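Local structure of carbohydrate binding family 6 (Clostridium thermocellum, 5A8C) at residues A41-Y52 / P104-L115. The protein probably hydrolyses the glycosidic bonds of terminal alpha-L-arabinofuranosyl residues, releasing arabinose from polysaccharides, as a family 43 glycoside hydrolase built on a five-bladed beta-propeller. Numbering follows the deposited sequence.
Sequences AAVVYNGRLYIY and PSIVYRNNKFYL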
ATOM      1  N   ALA A  41      -3.011  -2.864   1.933  1.00  5.14           N
ATOM      2  CA  ALA A  41      -3.916  -1.777   1.600  1.00  5.58           C
ATOM      3  C   ALA A  41      -5.317  -2.214   2.022  1.00  5.45           C
ATOM      4  O   ALA A  41      -5.627  -3.396   2.031  1.00  8.80           O
ATOM      5  CB  ALA A  41      -3.854  -1.435   0.118  1.00  6.84           C
ATOM      6  N   ALA A  42      -6.185  -1.276   2.328  1.00  5.77           N
ATOM      7  CA  ALA A  42      -7.485  -1.612   2.917  1.00  6.52           C
ATOM      8  C   ALA A  42      -8.613  -0.812   2.337  1.00  6.41           C
ATOM      9  O   ALA A  42      -8.461   0.355   1.975  1.00  7.03           O
ATOM     10  CB  ALA A  42      -7.457  -1.432   4.425  1.00  8.12           C
ATOM     11  N   VAL A  43      -9.806  -1.414   2.289  1.00  6.59           N
ATOM     12  CA  VAL A  43     -11.019  -0.725   1.891  1.00  6.73           C
ATOM     13  C   VAL A  43     -12.173  -1.228   2.728  1.00  6.50           C
ATOM     14  O   VAL A  43     -12.199  -2.403   3.133  1.00  7.33           O
ATOM     15  CB  VAL A  43     -11.309  -0.871   0.370  1.00  7.88           C
ATOM     16  CG1 VAL A  43     -11.867  -2.239   0.019  1.00  8.70           C
ATOM     17  CG2 VAL A  43     -12.236   0.206  -0.144  1.00  8.73           C
ATOM     18  N   VAL A  44     -13.151  -0.373   2.937  1.00  6.64           N
ATOM     19  CA  VAL A  44     -14.380  -0.737   3.642  1.00  7.13           C
ATOM     20  C   VAL A  44     -15.492  -0.932   2.613  1.00  7.45           C
ATOM     21  O   VAL A  44     -15.670  -0.095   1.701  1.00  8.63           O
ATOM     22  CB  VAL A  44     -14.759   0.363   4.652  1.00  8.56           C
ATOM     23  CG1 VAL A  44     -16.072   0.050   5.332  1.00  9.63           C
ATOM     24  CG2 VAL A  44     -13.646   0.501   5.676  1.00  9.16           C
ATOM     25  N   TYR A  45     -16.220  -2.028   2.740  1.00  7.76           N
ATOM     26  CA  TYR A  45     -17.306  -2.332   1.828  1.00  8.21           C
ATOM     27  C   TYR A  45     -18.335  -3.150   2.582  1.00  8.91           C
ATOM     28  O   TYR A  45     -18.006  -4.176   3.186  1.00  9.22           O
ATOM     29  CB  TYR A  45     -16.803  -3.105   0.594  1.00  8.56           C
ATOM     30  CG  TYR A  45     -17.864  -3.679  -0.278  1.00  8.96           C
ATOM     31  CD1 TYR A  45     -18.665  -2.885  -1.065  1.00  9.70           C
ATOM     32  CD2 TYR A  45     -18.096  -5.042  -0.312  1.00  9.60           C
ATOM     33  CE1 TYR A  45     -19.634  -3.438  -1.884  1.00 10.82           C
ATOM     34  CE2 TYR A  45     -19.045  -5.598  -1.126  1.00 10.85           C
ATOM     35  CZ  TYR A  45     -19.824  -4.802  -1.898  1.00 11.68           C
ATOM     36  OH  TYR A  45     -20.741  -5.372  -2.720  1.00 14.97           O
ATOM     37  N   ASN A  46     -19.599  -2.728   2.506  1.00  9.96           N
ATOM     38  CA  ASN A  46     -20.722  -3.457   3.110  1.00 11.84           C
ATOM     39  C   ASN A  46     -20.474  -3.881   4.531  1.00 10.64           C
ATOM     40  O   ASN A  46     -20.750  -5.013   4.932  1.00 12.55           O
ATOM     41  CB  ASN A  46     -21.141  -4.558   2.151  1.00 14.82           C
ATOM     42  CG  ASN A  46     -22.119  -4.039   1.065  1.00 17.50           C
ATOM     43  OD1 ASN A  46     -22.429  -2.837   0.995  1.00 23.10           O
ATOM     44  ND2 ASN A  46     -22.499  -4.911   0.157  1.00 21.44           N
ATOM     45  N   GLY A  47     -19.915  -2.961   5.305  1.00  9.91           N
ATOM     46  CA  GLY A  47     -19.733  -3.154   6.709  1.00 10.36           C
ATOM     47  C   GLY A  47     -18.490  -3.921   7.108  1.00  9.69           C
ATOM     48  O   GLY A  47     -18.298  -4.110   8.300  1.00 10.71           O
ATOM     49  N   ARG A  48     -17.692  -4.370   6.137  1.00  8.80           N
ATOM     50  CA  ARG A  48     -16.481  -5.125   6.409  1.00  8.51           C
ATOM     51  C   ARG A  48     -15.266  -4.305   6.023  1.00  7.90           C
ATOM     52  O   ARG A  48     -15.270  -3.519   5.068  1.00  8.49           O
ATOM     53  CB  ARG A  48     -16.467  -6.420   5.593  1.00  9.34           C
ATOM     54  CG  ARG A  48     -17.594  -7.381   5.966  1.00 10.52           C
ATOM     55  CD  ARG A  48     -17.475  -8.712   5.251  1.00 11.84           C
ATOM     56  NE  ARG A  48     -16.389  -9.512   5.763  1.00 11.66           N
ATOM     57  CZ  ARG A  48     -16.474 -10.268   6.856  1.00 11.72           C
ATOM     58  NH1 ARG A  48     -17.564 -10.343   7.601  1.00 13.50           N
ATOM     59  NH2 ARG A  48     -15.391 -10.924   7.215  1.00 11.63           N
ATOM     60  N   LEU A  49     -14.175  -4.563   6.738  1.00  7.73           N
ATOM     61  CA  LEU A  49     -12.845  -4.043   6.417  1.00  7.29           C
ATOM     62  C   LEU A  49     -12.075  -5.144   5.701  1.00  6.97           C
ATOM     63  O   LEU A  49     -11.865  -6.226   6.279  1.00  8.11           O
ATOM     64  CB  LEU A  49     -12.141  -3.632   7.695  1.00  8.09           C
ATOM     65  CG  LEU A  49     -10.714  -3.081   7.522  1.00  8.66           C
ATOM     66  CD1 LEU A  49     -10.670  -1.841   6.688  1.00  8.63           C
ATOM     67  CD2 LEU A  49     -10.072  -2.844   8.874  1.00 10.52           C
ATOM     68  N   TYR A  50     -11.713  -4.887   4.447  1.00  6.61           N
ATOM     69  CA  TYR A  50     -10.945  -5.804   3.613  1.00  6.96           C
ATOM     70  C   TYR A  50      -9.522  -5.289   3.562  1.00  6.78           C
ATOM     71  O   TYR A  50      -9.272  -4.122   3.291  1.00  8.03           O
ATOM     72  CB  TYR A  50     -11.512  -5.873   2.184  1.00  7.50           C
ATOM     73  CG  TYR A  50     -12.868  -6.498   2.069  1.00  7.63           C
ATOM     74  CD1 TYR A  50     -14.011  -5.762   2.280  1.00  7.83           C
ATOM     75  CD2 TYR A  50     -12.991  -7.823   1.731  1.00  8.10           C
ATOM     76  CE1 TYR A  50     -15.263  -6.363   2.201  1.00  8.96           C
ATOM     77  CE2 TYR A  50     -14.233  -8.464   1.660  1.00  9.13           C
ATOM     78  CZ  TYR A  50     -15.370  -7.708   1.900  1.00  9.06           C
ATOM     79  OH  TYR A  50     -16.627  -8.297   1.814  1.00 11.61           O
ATOM     80  N   ILE A  51      -8.570  -6.227   3.740  1.00  6.36           N
ATOM     81  CA  ILE A  51      -7.124  -5.921   3.628  1.00  6.39           C
ATOM     82  C   ILE A  51      -6.544  -6.793   2.524  1.00  6.05           C
ATOM     83  O   ILE A  51      -6.761  -8.013   2.505  1.00  7.92           O
ATOM     84  CB  ILE A  51      -6.383  -6.175   4.960  1.00  7.22           C
ATOM     85  CG1 ILE A  51      -6.995  -5.379   6.110  1.00  7.88           C
ATOM     86  CG2 ILE A  51      -4.924  -5.769   4.776  1.00  8.64           C
ATOM     87  CD1 ILE A  51      -6.356  -5.682   7.462  1.00  9.26           C
ATOM     88  N   TYR A  52      -5.842  -6.128   1.594  1.00  5.45           N
ATOM     89  CA  TYR A  52      -5.183  -6.787   0.480  1.00  5.52           C
ATOM     90  C   TYR A  52      -3.692  -6.657   0.700  1.00  5.50           C
ATOM     91  O   TYR A  52      -3.212  -5.543   0.994  1.00  6.25           O
ATOM     92  CB  TYR A  52      -5.578  -6.074  -0.854  1.00  5.75           C
ATOM     93  CG  TYR A  52      -7.041  -6.131  -1.124  1.00  5.94           C
ATOM     94  CD1 TYR A  52      -7.928  -5.268  -0.468  1.00  6.37           C
ATOM     95  CD2 TYR A  52      -7.598  -7.054  -1.981  1.00  6.70           C
ATOM     96  CE1 TYR A  52      -9.272  -5.320  -0.691  1.00  6.91           C
ATOM     97  CE2 TYR A  52      -8.955  -7.122  -2.220  1.00  7.16           C
ATOM     98  CZ  TYR A  52      -9.803  -6.261  -1.549  1.00  7.38           C
ATOM     99  OH  TYR A  52     -11.158  -6.272  -1.737  1.00  9.32           O
ATOM    100  N   PRO A 104      -0.254  -3.920  -3.280  1.00  5.19           N
ATOM    101  CA  PRO A 104      -1.518  -3.513  -3.884  1.00  5.82           C
ATOM    102  C   PRO A 104      -2.028  -2.181  -3.369  1.00  5.55           C
ATOM    103  O   PRO A 104      -1.793  -1.764  -2.232  1.00  6.17           O
ATOM    104  CB  PRO A 104      -2.467  -4.669  -3.478  1.00  7.25           C
ATOM    105  CG  PRO A 104      -1.895  -5.172  -2.182  1.00  7.79           C
ATOM    106  CD  PRO A 104      -0.405  -5.062  -2.373  1.00  6.16           C
ATOM    107  N   SER A 105      -2.858  -1.532  -4.201  1.00  5.52           N
ATOM    108  CA  SER A 105      -3.682  -0.389  -3.794  1.00  5.23           C
ATOM    109  C   SER A 105      -5.104  -0.712  -4.209  1.00  5.32           C
ATOM    110  O   SER A 105      -5.342  -1.103  -5.337  1.00  6.61           O
ATOM    111  CB  SER A 105      -3.206   0.869  -4.483  1.00  5.90           C
ATOM    112  OG  SER A 105      -3.989   1.997  -4.157  1.00  6.81           O
ATOM    113  N   ILE A 106      -6.065  -0.595  -3.273  1.00  5.62           N
ATOM    114  CA  ILE A 106      -7.458  -0.957  -3.534  1.00  5.56           C
ATOM    115  C   ILE A 106      -8.331   0.309  -3.486  1.00  5.40           C
ATOM    116  O   ILE A 106      -8.207   1.125  -2.553  1.00  6.19           O
ATOM    117  CB  ILE A 106      -7.937  -2.009  -2.499  1.00  6.38           C
ATOM    118  CG1 ILE A 106      -9.362  -2.485  -2.799  1.00  7.15           C
ATOM    119  CG2 ILE A 106      -7.780  -1.547  -1.061  1.00  6.75           C
ATOM    120  CD1 ILE A 106      -9.529  -3.290  -4.043  1.00  8.24           C
ATOM    121  N   VAL A 107      -9.267   0.373  -4.413  1.00  5.64           N
ATOM    122  CA  VAL A 107     -10.272   1.454  -4.459  1.00  5.84           C
ATOM    123  C   VAL A 107     -11.608   0.807  -4.822  1.00  5.92           C
ATOM    124  O   VAL A 107     -11.689  -0.014  -5.730  1.00  6.88           O
ATOM    125  CB  VAL A 107      -9.902   2.536  -5.501  1.00  7.03           C
ATOM    126  CG1 VAL A 107     -10.954   3.614  -5.526  1.00  8.01           C
ATOM    127  CG2 VAL A 107      -8.560   3.127  -5.185  1.00  8.55           C
ATOM    128  N   TYR A 108     -12.671   1.257  -4.124  1.00  6.20           N
ATOM    129  CA  TYR A 108     -14.060   0.921  -4.467  1.00  6.67           C
ATOM    130  C   TYR A 108     -14.685   2.139  -5.164  1.00  7.05           C
ATOM    131  O   TYR A 108     -14.754   3.200  -4.564  1.00  8.13           O
ATOM    132  CB  TYR A 108     -14.814   0.535  -3.202  1.00  7.55           C
ATOM    133  CG  TYR A 108     -16.290   0.266  -3.373  1.00  8.40           C
ATOM    134  CD1 TYR A 108     -16.764  -0.692  -4.263  1.00  8.70           C
ATOM    135  CD2 TYR A 108     -17.247   0.961  -2.622  1.00 10.05           C
ATOM    136  CE1 TYR A 108     -18.121  -0.971  -4.403  1.00  9.86           C
ATOM    137  CE2 TYR A 108     -18.595   0.693  -2.775  1.00 10.43           C
ATOM    138  CZ  TYR A 108     -19.031  -0.263  -3.659  1.00 10.14           C
ATOM    139  OH  TYR A 108     -20.385  -0.480  -3.781  1.00 12.24           O
ATOM    140  N   ARG A 109     -15.029   1.965  -6.440  1.00  7.20           N
ATOM    141  CA  ARG A 109     -15.606   3.090  -7.209  1.00  7.07           C
ATOM    142  C   ARG A 109     -16.511   2.509  -8.249  1.00  7.99           C
ATOM    143  O   ARG A 109     -16.224   1.416  -8.775  1.00  8.79           O
ATOM    144  CB  ARG A 109     -14.502   3.917  -7.883  1.00  7.04           C
ATOM    145  CG  ARG A 109     -15.008   5.260  -8.403  1.00  7.40           C
ATOM    146  CD  ARG A 109     -13.967   6.084  -9.059  1.00  6.89           C
ATOM    147  NE  ARG A 109     -14.483   7.419  -9.302  1.00  8.06           N
ATOM    148  CZ  ARG A 109     -13.810   8.411  -9.870  1.00  8.01           C
ATOM    149  NH1 ARG A 109     -12.591   8.237 -10.293  1.00  7.09           N
ATOM    150  NH2 ARG A 109     -14.401   9.586 -10.014  1.00 11.72           N
ATOM    151  N   ASN A 110     -17.587   3.193  -8.614  1.00 10.10           N
ATOM    152  CA  ASN A 110     -18.438   2.683  -9.704  1.00 12.48           C
ATOM    153  C   ASN A 110     -19.014   1.335  -9.370  1.00 11.23           C
ATOM    154  O   ASN A 110     -19.336   0.591 -10.288  1.00 13.55           O
ATOM    155  CB  ASN A 110     -17.671   2.577 -11.074  1.00 13.77           C
ATOM    156  CG  ASN A 110     -16.854   3.822 -11.422  1.00 14.78           C
ATOM    157  OD1 ASN A 110     -17.363   4.946 -11.230  1.00 15.88           O
ATOM    158  ND2 ASN A 110     -15.600   3.633 -11.938  1.00 14.38           N
ATOM    159  N   ASN A 111     -19.162   1.022  -8.099  1.00 10.46           N
ATOM    160  CA  ASN A 111     -19.616  -0.270  -7.653  1.00 11.28           C
ATOM    161  C   ASN A 111     -18.729  -1.417  -8.172  1.00 10.68           C
ATOM    162  O   ASN A 111     -19.185  -2.569  -8.310  1.00 12.27           O
ATOM    163  CB  ASN A 111     -21.065  -0.536  -8.001  1.00 12.42           C
ATOM    164  CG  ASN A 111     -21.688  -1.607  -7.161  1.00 12.25           C
ATOM    165  OD1 ASN A 111     -21.382  -1.763  -5.971  1.00 13.20           O
ATOM    166  ND2 ASN A 111     -22.571  -2.325  -7.756  1.00 12.75           N
ATOM    167  N   LYS A 112     -17.445  -1.139  -8.323  1.00  9.44           N
ATOM    168  CA  LYS A 112     -16.428  -2.103  -8.730  1.00  8.39           C
ATOM    169  C   LYS A 112     -15.214  -1.900  -7.840  1.00  6.73           C
ATOM    170  O   LYS A 112     -15.076  -0.895  -7.129  1.00  7.61           O
ATOM    171  CB  LYS A 112     -16.035  -1.944 -10.213  1.00 10.16           C
ATOM    172  CG  LYS A 112     -17.180  -2.274 -11.157  1.00 13.66           C
ATOM    173  CD  LYS A 112     -16.839  -2.063 -12.644  1.00 18.56           C
ATOM    174  CE  LYS A 112     -18.139  -1.903 -13.423  1.00 25.17           C
ATOM    175  NZ  LYS A 112     -18.813  -0.635 -13.053  1.00 29.18           N
ATOM    176  N   PHE A 113     -14.311  -2.867  -7.897  1.00  6.38           N
ATOM    177  CA  PHE A 113     -13.095  -2.870  -7.125  1.00  6.08           C
ATOM    178  C   PHE A 113     -11.902  -2.833  -8.080  1.00  6.10           C
ATOM    179  O   PHE A 113     -11.824  -3.631  -9.014  1.00  7.07           O
ATOM    180  CB  PHE A 113     -13.018  -4.130  -6.250  1.00  6.71           C
ATOM    181  CG  PHE A 113     -14.143  -4.177  -5.232  1.00  7.22           C
ATOM    182  CD1 PHE A 113     -15.380  -4.656  -5.612  1.00  8.18           C
ATOM    183  CD2 PHE A 113     -13.969  -3.634  -3.997  1.00  8.26           C
ATOM    184  CE1 PHE A 113     -16.462  -4.612  -4.732  1.00  9.81           C
ATOM    185  CE2 PHE A 113     -15.050  -3.602  -3.089  1.00  9.86           C
ATOM    186  CZ  PHE A 113     -16.293  -4.081  -3.502  1.00  9.41           C
ATOM    187  N   TYR A 114     -11.015  -1.872  -7.817  1.00  5.77           N
ATOM    188  CA  TYR A 114      -9.836  -1.641  -8.642  1.00  5.82           C
ATOM    189  C   TYR A 114      -8.617  -1.882  -7.783  1.00  5.66           C
ATOM    190  O   TYR A 114      -8.457  -1.253  -6.720  1.00  6.26           O
ATOM    191  CB  TYR A 114      -9.828  -0.182  -9.176  1.00  6.44           C
ATOM    192  CG  TYR A 114     -11.030   0.074 -10.022  1.00  6.46           C
ATOM    193  CD1 TYR A 114     -11.019  -0.244 -11.384  1.00  6.91           C
ATOM    194  CD2 TYR A 114     -12.206   0.607  -9.496  1.00  6.93           C
ATOM    195  CE1 TYR A 114     -12.144  -0.089 -12.158  1.00  7.89           C
ATOM    196  CE2 TYR A 114     -13.330   0.781 -10.280  1.00  7.98           C
ATOM    197  CZ  TYR A 114     -13.282   0.469 -11.625  1.00  7.97           C
ATOM    198  OH  TYR A 114     -14.415   0.702 -12.366  1.00 10.99           O
ATOM    199  N   LEU A 115      -7.799  -2.838  -8.198  1.00  6.02           N
ATOM    200  CA  LEU A 115      -6.640  -3.318  -7.470  1.00  5.99           C
ATOM    201  C   LEU A 115      -5.405  -3.019  -8.312  1.00  5.87           C
ATOM    202  O   LEU A 115      -5.174  -3.662  -9.317  1.00  7.33           O
ATOM    203  CB  LEU A 115      -6.827  -4.817  -7.238  1.00  7.27           C
ATOM    204  CG  LEU A 115      -5.805  -5.522  -6.382  1.00  7.69           C
ATOM    205  CD1 LEU A 115      -5.881  -5.042  -4.926  1.00  9.05           C
ATOM    206  CD2 LEU A 115      -6.067  -7.046  -6.398  1.00 10.09           C
TER
HETATM  207  O   HOH W   1     -21.910  -4.227  -4.584  1.00 20.02           O
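Tyr45 lays one face of its ring over the rim of Phe113, whose CZ sits above the ring centre, 3.6 Å from Tyr45 CD1; with planes at 89°, this is a T-shaped pair. The same Tyr45 ring turns its CD1-CE1 edge to the face of Tyr108, centroids 5.0 Å apart and planes at 64°, so one ring serves as face to one neighbour and edge to the other. The Tyr45 ring reaches both because CG stands anti to the backbone N (chi1 169°). Beyond this aromatic cluster, Ile106 lies across the Tyr52 ring: CD1 stands over the face, 4.1 Å from the centroid, a CH-pi contact, while CG1 comes within 3.5 Å of Tyr52 CE1. Ile106 CG1 also meets Val43 CG1 at 3.8 Å, and Pro104 CG rests against Tyr52 O.

The hairpins 41-52 and 104-115 belong to successive antiparallel sheets of the five-bladed propeller, and their first strands run almost parallel, with side chains filling the seam. At the hairpin ends, Tyr108 OH donates in the carbonyl plane to a lone pair of Asn111 OD1, and a water donates to that oxygen while also meeting Tyr45 OH. Deeper in, Tyr52 OH bonds Pro132 O. Blade-to-blade cohesion here therefore rests on apolar and aromatic packing, with Tyr45 OH and Tyr108 OH finding polar partners near the turns and a water bridging the two hairpins.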